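Local coordinates for OmpT protein (Vibrio cholerae serotype O1, PDB 6EHD) that probably acts as an outer-membrane porin, a beta-barrel channel through which small solutes diffuse across the outer membrane, at residues A97-F102 and T200-I205; G111-A116 and K172-G177; M255-A258 and A262-D265. The protein carries 1 engineered substitution. One frame throughout, in Å; residues are numbered along the deposited sequence.

Contact 1: A97-F102 and T200-I205. With C8E ((hydroxyethyloxy)tri(ethyloxy)octane), chain G; C8E ((hydroxyethyloxy)tri(ethyloxy)octane), chain J.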
loop_
_atom_site.group_PDB
_atom_site.type_symbol
_atom_site.label_atom_id
_atom_site.label_comp_id
_atom_site.label_asym_id
_atom_site.label_seq_id
_atom_site.Cartn_x
_atom_site.Cartn_y
_atom_site.Cartn_z
ATOM N N ALA A 97 5.322 7.729 4.309
ATOM C CA ALA A 97 5.126 9.121 3.931
ATOM C C ALA A 97 4.933 9.286 2.398
ATOM O O ALA A 97 5.747 9.871 1.692
ATOM C CB ALA A 97 6.296 10.025 4.471
ATOM N N ASP A 98 3.769 8.798 1.930
ATOM C CA ASP A 98 3.256 9.055 0.606
ATOM C C ASP A 98 1.781 9.549 0.739
ATOM O O ASP A 98 0.941 8.744 1.302
ATOM C CB ASP A 98 3.309 7.788 -0.333
ATOM C CG ASP A 98 2.360 7.939 -1.591
ATOM O OD1 ASP A 98 2.255 9.080 -2.142
ATOM O OD2 ASP A 98 1.709 6.936 -1.990
ATOM N N TYR A 99 1.504 10.811 0.378
ATOM C CA TYR A 99 0.214 11.429 0.554
ATOM C C TYR A 99 -0.487 11.658 -0.782
ATOM O O TYR A 99 -1.491 12.358 -0.843
ATOM C CB TYR A 99 0.354 12.725 1.334
ATOM C CG TYR A 99 1.038 12.538 2.689
ATOM C CD1 TYR A 99 0.703 11.487 3.556
ATOM C CD2 TYR A 99 2.033 13.400 3.069
ATOM C CE1 TYR A 99 1.415 11.268 4.740
ATOM C CE2 TYR A 99 2.745 13.202 4.271
ATOM C CZ TYR A 99 2.411 12.172 5.122
ATOM O OH TYR A 99 3.131 12.032 6.345
ATOM N N SER A 100 -0.004 10.999 -1.844
ATOM C CA SER A 100 -0.599 11.176 -3.190
ATOM C C SER A 100 -1.897 10.361 -3.437
ATOM O O SER A 100 -2.238 9.412 -2.691
ATOM C CB SER A 100 0.473 10.757 -4.240
ATOM O OG SER A 100 0.706 9.349 -4.257
ATOM N N TYR A 101 -2.605 10.714 -4.533
ATOM C CA TYR A 101 -3.792 9.993 -5.050
ATOM C C TYR A 101 -3.460 9.103 -6.275
ATOM O O TYR A 101 -4.232 8.225 -6.571
ATOM C CB TYR A 101 -4.888 10.992 -5.428
ATOM C CG TYR A 101 -5.756 11.401 -4.326
ATOM C CD1 TYR A 101 -6.886 10.665 -4.019
ATOM C CD2 TYR A 101 -5.493 12.550 -3.577
ATOM C CE1 TYR A 101 -7.670 11.031 -2.896
ATOM C CE2 TYR A 101 -6.318 12.945 -2.517
ATOM C CZ TYR A 101 -7.439 12.171 -2.194
ATOM O OH TYR A 101 -8.264 12.524 -1.110
ATOM N N PHE A 102 -2.307 9.274 -6.958
ATOM C CA PHE A 102 -1.944 8.569 -8.185
ATOM C C PHE A 102 -0.518 8.036 -8.352
ATOM O O PHE A 102 -0.327 6.871 -8.708
ATOM C CB PHE A 102 -2.233 9.417 -9.470
ATOM C CG PHE A 102 -3.681 9.674 -9.772
ATOM C CD1 PHE A 102 -4.447 8.707 -10.320
ATOM C CD2 PHE A 102 -4.249 10.954 -9.463
ATOM C CE1 PHE A 102 -5.806 8.969 -10.636
ATOM C CE2 PHE A 102 -5.598 11.222 -9.836
ATOM C CZ PHE A 102 -6.337 10.218 -10.407
ATOM N N THR A 200 9.673 5.763 10.155
ATOM C CA THR A 200 8.877 6.903 9.692
ATOM C C THR A 200 8.615 7.862 10.856
ATOM O O THR A 200 8.382 7.403 11.987
ATOM C CB THR A 200 7.450 6.455 9.156
ATOM O OG1 THR A 200 7.648 5.673 7.975
ATOM C CG2 THR A 200 6.559 7.631 8.848
ATOM N N GLY A 201 8.680 9.154 10.544
ATOM C CA GLY A 201 8.202 10.253 11.446
ATOM C C GLY A 201 7.174 11.134 10.758
ATOM O O GLY A 201 7.413 11.520 9.627
ATOM N N GLU A 202 6.064 11.516 11.445
ATOM C CA GLU A 202 5.092 12.432 10.883
ATOM C C GLU A 202 4.714 13.503 11.951
ATOM O O GLU A 202 4.326 13.161 13.092
ATOM C CB GLU A 202 3.821 11.683 10.428
ATOM C CG GLU A 202 4.015 10.722 9.278
ATOM C CD GLU A 202 2.723 9.924 8.987
ATOM O OE1 GLU A 202 2.021 10.226 8.028
ATOM O OE2 GLU A 202 2.425 9.016 9.755
ATOM N N TYR A 203 4.955 14.732 11.567
ATOM C CA TYR A 203 4.830 15.901 12.431
ATOM C C TYR A 203 3.651 16.771 12.006
ATOM O O TYR A 203 3.597 17.227 10.840
ATOM C CB TYR A 203 6.135 16.679 12.336
ATOM C CG TYR A 203 6.335 17.746 13.398
ATOM C CD1 TYR A 203 6.406 17.416 14.758
ATOM C CD2 TYR A 203 6.493 19.091 13.043
ATOM C CE1 TYR A 203 6.584 18.397 15.737
ATOM C CE2 TYR A 203 6.696 20.076 14.013
ATOM C CZ TYR A 203 6.718 19.733 15.356
ATOM O OH TYR A 203 6.878 20.716 16.308
ATOM N N THR A 204 2.712 16.981 12.940
ATOM C CA THR A 204 1.557 17.816 12.720
ATOM C C THR A 204 1.869 19.213 13.382
ATOM O O THR A 204 2.374 19.322 14.552
ATOM C CB THR A 204 0.315 17.111 13.273
ATOM O OG1 THR A 204 0.103 15.903 12.562
ATOM C CG2 THR A 204 -0.924 17.976 13.126
ATOM N N ILE A 205 1.764 20.270 12.591
ATOM C CA ILE A 205 1.884 21.653 13.154
ATOM C C ILE A 205 0.829 22.544 12.477
ATOM O O ILE A 205 1.005 22.946 11.308
ATOM C CB ILE A 205 3.291 22.290 12.996
ATOM C CG1 ILE A 205 4.073 21.686 11.793
ATOM C CG2 ILE A 205 4.065 22.132 14.303
ATOM C CD1 ILE A 205 5.269 22.473 11.271
HETATM C C11 C8E G . -3.647 11.552 2.433
HETATM O O12 C8E G . -4.511 11.086 1.360
HETATM C C13 C8E G . -3.841 10.094 0.539
HETATM C C14 C8E G . -4.791 9.445 -0.454
HETATM O O15 C8E G . -5.704 8.680 0.368
HETATM C C16 C8E G . -7.013 8.466 -0.082
HETATM C C17 C8E G . -6.826 7.309 -0.950
HETATM O O18 C8E G . -7.708 6.229 -0.665
HETATM C C19 C8E G . -7.836 5.055 -1.488
HETATM C C20 C8E G . -7.405 3.540 -1.532
HETATM O O21 C8E G . -7.525 2.727 -2.820
HETATM C C1 C8E J . 17.567 1.244 15.810
HETATM C C2 C8E J . 16.139 1.362 15.342
HETATM C C3 C8E J . 15.500 2.581 15.982
HETATM C C4 C8E J . 14.482 3.218 15.064
HETATM C C5 C8E J . 13.392 3.926 15.845
HETATM C C6 C8E J . 13.165 5.359 15.457
HETATM C C7 C8E J . 14.385 6.272 15.390
HETATM C C8 C8E J . 13.947 7.722 15.708
HETATM O O9 C8E J . 12.947 8.093 14.782
HETATM C C10 C8E J . 12.580 9.461 14.647
HETATM C C11 C8E J . 11.766 9.474 13.359
HETATM O O12 C8E J . 12.613 9.883 12.272
HETATM C C13 C8E J . 12.045 9.686 10.989
HETATM C C14 C8E J . 13.147 9.474 9.984
HETATM O O15 C8E J . 13.891 10.650 9.629
HETATM C C16 C8E J . 14.199 11.669 10.526
HETATM C C17 C8E J . 15.441 12.386 10.007
HETATM O O18 C8E J . 15.191 13.745 9.728
HETATM C C19 C8E J . 15.157 14.585 10.873
HETATM C C20 C8E J . 14.755 15.873 10.197
HETATM O O21 C8E J . 13.445 15.868 9.617
#
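The phenol of Y99 reaches across to the carboxylate of E202 and joins two parts of a porin barrel: the long loop that follows helix 90-94 and folds inward over the channel, as constriction loops do in this family, and the wall strand 184-205. At the start of the loop segment, A97 is held close to the wall indirectly. T213 OG1, on the adjacent strand 208-221, is hydrogen-bonded both to the backbone N of A97 and to OG1 of T200, so one hydroxyl links the two segments. D98 turns back on its own loop: its OD1 takes the N of S100 at 3.0 Å, closing an Asx turn, while OD2 bonds to Y95 OH. Y99 sits in the middle of this turn; with CG anti to its carbonyl carbon (chi1 -56°) its ring extends to the barrel wall beside A236 and T238 of strand 227-242. S100 OG donates to D98 OD1 at 2.6 Å on the syn side, so that oxygen is gripped twice. The carbonyl O of S100 lies 3.4 Å from C14 of the detergent C8E of chain G. The same C14 stands 4.0 Å above the centre of the Y101 ring; Y101 OH, meanwhile, binds E274 and R282. Only Y99 and E202 come within direct contact distance across the segments. E202, extended beyond CG, brings its carboxylate to the edge of the Y99 ring with the two planes just 11° apart. Donation from Y99 OH to E202 OE1, 2.7 Å long, uses the anti lone pair of that oxygen, with E202 CG 3.3 Å from the hydroxyl.

Contact 2: G111-A116 and K172-G177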
loop_
_atom_site.group_PDB
_atom_site.type_symbol
_atom_site.label_atom_id
_atom_site.label_comp_id
_atom_site.label_asym_id
_atom_site.label_seq_id
_atom_site.Cartn_x
_atom_site.Cartn_y
_atom_site.Cartn_z
ATOM N N GLY A 111 6.167 -4.216 -1.048
ATOM C CA GLY A 111 5.180 -4.797 -1.934
ATOM C C GLY A 111 5.728 -5.396 -3.210
ATOM O O GLY A 111 4.966 -5.817 -4.101
ATOM N N THR A 112 7.029 -5.391 -3.342
ATOM C CA THR A 112 7.688 -5.755 -4.628
ATOM C C THR A 112 7.259 -7.145 -5.182
ATOM O O THR A 112 7.026 -7.255 -6.397
ATOM C CB THR A 112 9.216 -5.694 -4.476
ATOM O OG1 THR A 112 9.514 -4.462 -3.827
ATOM C CG2 THR A 112 9.975 -5.800 -5.845
ATOM N N LEU A 113 7.123 -8.127 -4.296
ATOM C CA LEU A 113 6.622 -9.482 -4.583
ATOM C C LEU A 113 5.151 -9.804 -4.281
ATOM O O LEU A 113 4.546 -10.622 -4.999
ATOM C CB LEU A 113 7.536 -10.521 -3.909
ATOM C CG LEU A 113 9.059 -10.411 -4.074
ATOM C CD1 LEU A 113 9.831 -11.489 -3.322
ATOM C CD2 LEU A 113 9.505 -10.392 -5.523
ATOM N N SER A 114 4.575 -9.163 -3.255
ATOM C CA SER A 114 3.267 -9.527 -2.705
ATOM C C SER A 114 2.131 -8.756 -3.364
ATOM O O SER A 114 0.988 -9.215 -3.305
ATOM C CB SER A 114 3.269 -9.272 -1.157
ATOM O OG SER A 114 3.435 -7.869 -0.908
ATOM N N ASP A 115 2.413 -7.584 -3.976
ATOM C CA ASP A 115 1.371 -6.613 -4.379
ATOM C C ASP A 115 0.405 -6.277 -3.186
ATOM O O ASP A 115 -0.754 -6.037 -3.389
ATOM C CB ASP A 115 0.539 -7.121 -5.593
ATOM C CG ASP A 115 1.391 -7.316 -6.854
ATOM O OD1 ASP A 115 2.528 -6.773 -6.954
ATOM O OD2 ASP A 115 0.921 -8.041 -7.750
ATOM N N ALA A 116 0.916 -6.334 -1.953
ATOM C CA ALA A 116 0.246 -5.870 -0.785
ATOM C C ALA A 116 -0.905 -6.786 -0.348
ATOM O O ALA A 116 -1.689 -6.390 0.492
ATOM C CB ALA A 116 -0.211 -4.415 -0.944
ATOM N N LYS A 172 8.624 -18.658 -4.322
ATOM C CA LYS A 172 9.519 -19.707 -4.867
ATOM C C LYS A 172 9.429 -19.856 -6.379
ATOM O O LYS A 172 10.286 -20.497 -6.955
ATOM C CB LYS A 172 9.248 -21.048 -4.167
ATOM C CG LYS A 172 9.809 -21.109 -2.757
ATOM C CD LYS A 172 9.245 -22.308 -1.994
ATOM C CE LYS A 172 9.821 -22.382 -0.606
ATOM N NZ LYS A 172 9.476 -23.668 0.074
ATOM N N ALA A 173 8.440 -19.239 -7.016
ATOM C CA ALA A 173 8.325 -19.245 -8.464
ATOM C C ALA A 173 7.849 -17.918 -9.007
ATOM O O ALA A 173 6.810 -17.818 -9.662
ATOM C CB ALA A 173 7.373 -20.363 -8.902
ATOM N N PHE A 174 8.632 -16.873 -8.765
ATOM C CA PHE A 174 8.234 -15.514 -9.155
ATOM C C PHE A 174 8.600 -15.257 -10.642
ATOM O O PHE A 174 9.759 -15.420 -11.031
ATOM C CB PHE A 174 8.955 -14.476 -8.261
ATOM C CG PHE A 174 8.469 -13.078 -8.455
ATOM C CD1 PHE A 174 7.244 -12.664 -7.923
ATOM C CD2 PHE A 174 9.221 -12.157 -9.165
ATOM C CE1 PHE A 174 6.791 -11.355 -8.129
ATOM C CE2 PHE A 174 8.789 -10.831 -9.312
ATOM C CZ PHE A 174 7.567 -10.438 -8.799
ATOM N N LYS A 175 7.628 -14.812 -11.420
ATOM C CA LYS A 175 7.843 -14.365 -12.799
ATOM C C LYS A 175 8.466 -12.965 -12.868
ATOM O O LYS A 175 7.807 -11.948 -12.660
ATOM C CB LYS A 175 6.542 -14.389 -13.596
ATOM C CG LYS A 175 6.711 -14.043 -15.081
ATOM C CD LYS A 175 5.446 -14.390 -15.873
ATOM C CE LYS A 175 5.679 -14.634 -17.365
ATOM N NZ LYS A 175 5.368 -13.433 -18.196
ATOM N N VAL A 176 9.758 -12.949 -13.171
ATOM C CA VAL A 176 10.510 -11.728 -13.474
ATOM C C VAL A 176 10.166 -11.135 -14.855
ATOM O O VAL A 176 10.036 -9.897 -14.997
ATOM C CB VAL A 176 12.016 -12.021 -13.359
ATOM C CG1 VAL A 176 12.865 -10.907 -13.953
ATOM C CG2 VAL A 176 12.371 -12.302 -11.901
ATOM N N GLY A 177 10.027 -11.995 -15.870
ATOM C CA GLY A 177 9.797 -11.522 -17.256
ATOM C C GLY A 177 9.895 -12.629 -18.308
ATOM O O GLY A 177 9.543 -13.776 -18.034
#
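L113 places one methyl squarely on the ring of F174, and this CH-pi contact carries the apolar part of the meeting. CD2 stands 3.7 Å from the ring centroid and 7° off its normal, so the six ring carbons are nearly equidistant from it; CZ, at 3.8 Å, is nearest. T112 O approaches the same ring obliquely, 4.0 Å from F174 CZ. F174 holds its CG anti to the backbone N (chi1 -172°), which sends the ring out from strand 174-181 toward the loop. V192 of the neighbouring strand 184-205 touches both side chains. The loop involved is the one that folds into the barrel after helix 90-94, a hallmark of general porins, and the contact sets it against strand 174-181, which pairs with strand 184-205 just past the corner at K172 and A173. Within the loop, D115 N bonds to G111 O at 3.1 Å, and S114 OG accepts from A116 N at 3.1 Å with an N-H...O angle of 158°, forming an ST turn. L113 O, by contrast, is bound from outside by NE2 of Q146. Beyond F174, V176 and G177 both face I188 in a classic beta bulge.

Contact 3: M255-A258 and A262-D265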
loop_
_atom_site.group_PDB
_atom_site.type_symbol
_atom_site.label_atom_id
_atom_site.label_comp_id
_atom_site.label_asym_id
_atom_site.label_seq_id
_atom_site.Cartn_x
_atom_site.Cartn_y
_atom_site.Cartn_z
ATOM N N MET A 255 17.819 4.423 -4.580
ATOM C CA MET A 255 19.093 3.818 -5.255
ATOM C C MET A 255 19.078 2.311 -5.189
ATOM O O MET A 255 18.718 1.729 -4.166
ATOM C CB MET A 255 20.371 4.441 -4.691
ATOM C CG MET A 255 20.732 4.413 -3.227
ATOM S SD MET A 255 21.904 5.781 -2.637
ATOM C CE MET A 255 22.528 6.585 -4.086
ATOM N N GLN A 256 19.337 1.683 -6.319
ATOM C CA GLN A 256 19.361 0.267 -6.450
ATOM C C GLN A 256 20.841 -0.122 -6.822
ATOM O O GLN A 256 21.420 0.425 -7.781
ATOM C CB GLN A 256 18.425 -0.232 -7.531
ATOM C CG GLN A 256 16.951 0.253 -7.432
ATOM C CD GLN A 256 16.663 1.547 -8.164
ATOM O OE1 GLN A 256 17.502 2.085 -8.905
ATOM N NE2 GLN A 256 15.401 2.087 -7.971
ATOM N N GLU A 257 21.370 -1.069 -6.084
ATOM C CA GLU A 257 22.783 -1.559 -6.302
ATOM C C GLU A 257 22.824 -3.082 -6.301
ATOM O O GLU A 257 22.354 -3.730 -5.327
ATOM C CB GLU A 257 23.706 -0.983 -5.244
ATOM C CG GLU A 257 25.097 -1.592 -5.284
ATOM C CD GLU A 257 26.080 -0.915 -4.351
ATOM O OE1 GLU A 257 26.775 -1.647 -3.617
ATOM O OE2 GLU A 257 26.149 0.328 -4.360
ATOM N N ALA A 258 23.363 -3.668 -7.392
ATOM C CA ALA A 258 23.532 -5.114 -7.528
ATOM C C ALA A 258 24.983 -5.502 -7.160
ATOM O O ALA A 258 25.914 -4.701 -7.283
ATOM C CB ALA A 258 23.195 -5.594 -8.927
ATOM N N ALA A 262 26.658 -3.141 -11.011
ATOM C CA ALA A 262 25.626 -2.319 -11.668
ATOM C C ALA A 262 24.822 -1.444 -10.621
ATOM O O ALA A 262 24.469 -1.961 -9.551
ATOM C CB ALA A 262 24.691 -3.235 -12.435
ATOM N N ASP A 263 24.655 -0.148 -10.887
ATOM C CA ASP A 263 23.946 0.805 -9.979
ATOM C C ASP A 263 22.870 1.491 -10.801
ATOM O O ASP A 263 23.108 1.866 -11.974
ATOM C CB ASP A 263 24.867 1.908 -9.462
ATOM C CG ASP A 263 25.596 1.539 -8.190
ATOM O OD1 ASP A 263 25.022 0.921 -7.285
ATOM O OD2 ASP A 263 26.781 1.894 -8.077
ATOM N N GLU A 264 21.693 1.718 -10.222
ATOM C CA GLU A 264 20.709 2.679 -10.881
ATOM C C GLU A 264 20.089 3.578 -9.791
ATOM O O GLU A 264 20.378 3.371 -8.627
ATOM C CB GLU A 264 19.613 1.943 -11.625
ATOM C CG GLU A 264 20.066 0.926 -12.657
ATOM C CD GLU A 264 20.314 1.442 -14.049
ATOM O OE1 GLU A 264 20.166 2.648 -14.328
ATOM O OE2 GLU A 264 20.652 0.592 -14.906
ATOM N N ASP A 265 19.263 4.532 -10.187
ATOM C CA ASP A 265 18.446 5.295 -9.197
ATOM C C ASP A 265 17.182 5.811 -9.892
ATOM O O ASP A 265 17.086 5.754 -11.158
ATOM C CB ASP A 265 19.253 6.407 -8.496
ATOM C CG ASP A 265 19.778 7.522 -9.392
ATOM O OD1 ASP A 265 19.221 7.818 -10.453
ATOM O OD2 ASP A 265 20.617 8.273 -8.864
#
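E257 sets its CG anti to the backbone N (chi1 172°) and runs out extended, while D263 has CG anti to its carbonyl carbon (chi1 -88°); the two side chains therefore lie side by side, pointing the same way. D263 OD1 packs 3.1 Å from E257 CB and 3.2 Å from E257 OE2. Two carboxylates this close, with planes turned 58° apart, may raise the pKa of one of them, although both residues are exposed to solvent. On the face where Q256 and E264 lie, Q256 brings OE1 to 3.4 Å from E264 CB, and its NE2 binds T293 O. Antiparallel backbone bonds define the register: Q256 N to E264 O at 3.0 Å, E264 N to Q256 O at 2.8 Å, and A258 N to A262 O at 3.0 Å. The M255-D265 and E257-D263 pairs are non-hydrogen-bonded. D263 CA adds a weak CA-H...O contact with Q256 O, and D265 OD2 binds Y253 OH. This is the end of a beta hairpin: D231 and D229 of strand 227-242 are backbone-bonded to M255 and E257, and on the other side T293 of strand 293-299 is backbone-bonded to D265.

In the fold
From the N terminus the chain builds several wall strands before helix 90-94 and the inward loop. A97-F102 of this loop opens contact 1, and G111-A116, a little further on, opens contact 2. Contact 2 closes first, at K172-G177, and contact 1 only at T200-I205, so contact 2 is enclosed within the larger span. The pair ties the loop to neighbouring strands, 174-181 and 184-205, at places on opposite sides of the chain's centre, their centres about 26 Å apart. Contact 3 follows in series and closes the short turn between the long strands 245-258 and 263-276 of the barrel; its centre lies about 19 Å from that of contact 2.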